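Local coordinates for peptidoglycan recognition protein SA CG11709-PA (Drosophila melanogaster, PDB 1SXR) that recognises peptidoglycan of Gram-positive bacteria and thereby activates the Toll pathway of innate immunity, at residues A[39-44]-A[74-79]. Residues are numbered along the deposited sequence; the frame is centred on the assembly and turned at random. Where two conformers were deposited one is given.
With EDO (1,2-ethanediol), chain D.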
# COMPACT_ATOMS: atom_id res chain seq x y z
N VAL A 39 -1.13 6.01 2.80
CA VAL A 39 -2.53 5.71 2.53
C VAL A 39 -2.75 4.19 2.64
O VAL A 39 -2.06 3.42 1.96
CB VAL A 39 -2.97 6.12 1.11
CG1 VAL A 39 -4.51 5.99 1.01
CG2 VAL A 39 -2.48 7.56 0.82
N ILE A 40 -3.69 3.77 3.48
CA ILE A 40 -3.97 2.35 3.67
C ILE A 40 -5.15 1.91 2.80
O ILE A 40 -6.19 2.58 2.74
CB ILE A 40 -4.28 2.02 5.16
CG1 ILE A 40 -3.15 2.45 6.10
CG2 ILE A 40 -4.56 0.52 5.32
CD1 ILE A 40 -1.80 1.91 5.69
N HIS A 41 -4.95 0.78 2.14
CA HIS A 41 -5.92 0.18 1.21
C HIS A 41 -6.06 -1.30 1.52
O HIS A 41 -5.26 -1.89 2.23
CB HIS A 41 -5.42 0.33 -0.23
CG HIS A 41 -5.70 1.66 -0.83
ND1 HIS A 41 -6.96 2.03 -1.22
CD2 HIS A 41 -4.89 2.72 -1.10
CE1 HIS A 41 -6.92 3.26 -1.72
NE2 HIS A 41 -5.67 3.70 -1.66
N HIS A 42 -7.11 -1.90 0.96
CA HIS A 42 -7.15 -3.35 0.81
C HIS A 42 -7.30 -3.69 -0.65
O HIS A 42 -7.71 -2.82 -1.43
CB HIS A 42 -8.21 -4.02 1.70
CG HIS A 42 -9.67 -3.84 1.31
ND1 HIS A 42 -10.14 -2.94 0.38
CD2 HIS A 42 -10.76 -4.43 1.85
CE1 HIS A 42 -11.47 -3.00 0.35
NE2 HIS A 42 -11.86 -3.90 1.22
N THR A 43 -6.93 -4.92 -1.04
CA THR A 43 -6.98 -5.26 -2.46
C THR A 43 -8.32 -5.83 -2.91
O THR A 43 -8.57 -5.91 -4.11
CB THR A 43 -5.92 -6.29 -2.86
OG1 THR A 43 -6.10 -7.48 -2.09
CG2 THR A 43 -4.50 -5.79 -2.49
N VAL A 44 -9.11 -6.28 -1.93
CA VAL A 44 -10.40 -7.00 -2.15
C VAL A 44 -10.20 -8.40 -2.69
O VAL A 44 -10.60 -9.37 -2.04
CB VAL A 44 -11.37 -6.24 -3.07
CG1 VAL A 44 -12.72 -6.97 -3.12
CG2 VAL A 44 -11.55 -4.82 -2.55
N ILE A 74 2.10 -2.25 -10.63
CA ILE A 74 1.10 -2.48 -9.59
C ILE A 74 0.86 -1.17 -8.83
O ILE A 74 1.81 -0.40 -8.55
CB ILE A 74 1.54 -3.64 -8.67
CG1 ILE A 74 0.35 -4.23 -7.91
CG2 ILE A 74 2.76 -3.34 -7.87
CD1 ILE A 74 0.58 -5.70 -7.59
N SER A 75 -0.40 -0.86 -8.53
CA SER A 75 -0.75 0.52 -8.14
C SER A 75 -0.15 0.92 -6.79
O SER A 75 0.24 2.09 -6.58
CB SER A 75 -2.27 0.69 -8.08
OG SER A 75 -2.78 -0.11 -7.02
N TYR A 76 -0.09 -0.05 -5.89
CA TYR A 76 0.34 0.22 -4.50
C TYR A 76 1.84 0.25 -4.38
O TYR A 76 2.54 -0.46 -5.11
CB TYR A 76 -0.20 -0.89 -3.57
CG TYR A 76 -1.65 -1.21 -3.81
CD1 TYR A 76 -2.65 -0.33 -3.41
CD2 TYR A 76 -2.01 -2.37 -4.45
CE1 TYR A 76 -4.00 -0.62 -3.66
CE2 TYR A 76 -3.34 -2.68 -4.69
CZ TYR A 76 -4.31 -1.80 -4.30
OH TYR A 76 -5.65 -2.10 -4.52
N ASN A 77 2.38 1.02 -3.42
CA ASN A 77 3.83 0.94 -3.19
C ASN A 77 4.25 -0.38 -2.57
O ASN A 77 5.29 -0.92 -2.93
CB ASN A 77 4.30 2.14 -2.36
CG ASN A 77 4.17 3.45 -3.13
OD1 ASN A 77 3.15 4.10 -3.05
ND2 ASN A 77 5.19 3.81 -3.91
N PHE A 78 3.44 -0.88 -1.63
CA PHE A 78 3.67 -2.19 -0.95
C PHE A 78 2.37 -2.91 -0.74
O PHE A 78 1.30 -2.29 -0.64
CB PHE A 78 4.31 -1.96 0.42
CG PHE A 78 5.67 -1.31 0.32
CD1 PHE A 78 6.76 -2.08 -0.07
CD2 PHE A 78 5.83 0.04 0.56
CE1 PHE A 78 8.04 -1.48 -0.21
CE2 PHE A 78 7.08 0.64 0.41
CZ PHE A 78 8.18 -0.12 0.03
N LEU A 79 2.48 -4.23 -0.61
CA LEU A 79 1.32 -5.08 -0.30
C LEU A 79 1.70 -6.03 0.83
O LEU A 79 2.85 -6.41 0.93
CB LEU A 79 0.86 -5.90 -1.52
CG LEU A 79 0.48 -5.13 -2.79
CD1 LEU A 79 1.69 -4.98 -3.74
CD2 LEU A 79 -0.69 -5.77 -3.49
C1 EDO D . -6.59 -0.59 -8.83
O1 EDO D . -7.33 0.62 -9.05
C2 EDO D . -6.10 -0.65 -7.38
O2 EDO D . -5.45 0.58 -7.03
O HOH W 1 -7.60 -0.47 -3.31
O HOH W 2 -6.85 -4.48 -5.82
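Two waters link the phenol of Tyr76 to the backbone of 39-44: one lies 2.8 Å from Tyr76 OH and donates to the carbonyl O of His42, the other, 3.0 Å from Tyr76 OH, donates to Thr43 O. Both waters sit at the ring's edge, in its plane, and together probably help to fix the hydroxyl end. Tyr76 CG lies anti to its own carbonyl carbon (chi1 -47°), which carries the phenol across to the other segment. Tyr76 CE1 lies 3.8 Å from His41 CB, the imidazole and phenol planes inclined at 50°, and Tyr76 CE2 meets Thr43 CG2 at 4.0 Å. Thr43 CG2 also packs at 3.9 Å against Leu79 CD2. In the mixed sheet of this amidase-2 family domain, strand 106-111 runs between strands 35-42 and 78-80, and its Ala110 touches both Thr43 and Tyr76. A leucine in place of Tyr76 would probably leave the two waters without their shared hydroxyl and His41 CB and the Thr43 methyl with less to pack on. Ser158 and Thr99 bind the two imidazole nitrogens of His41, holding its ring orientation. Tyr76 belongs to a stretch inferred to bind peptidoglycan, and Thr156, a probable contact for the same ligand, lies near His41. Ser75 OG sits 3.3 Å above the centre of the Tyr76 phenol ring and hydrogen-bonds O2 of an ethanediol, probably from the crystallisation liquor, whose C2 approaches Tyr76 OH.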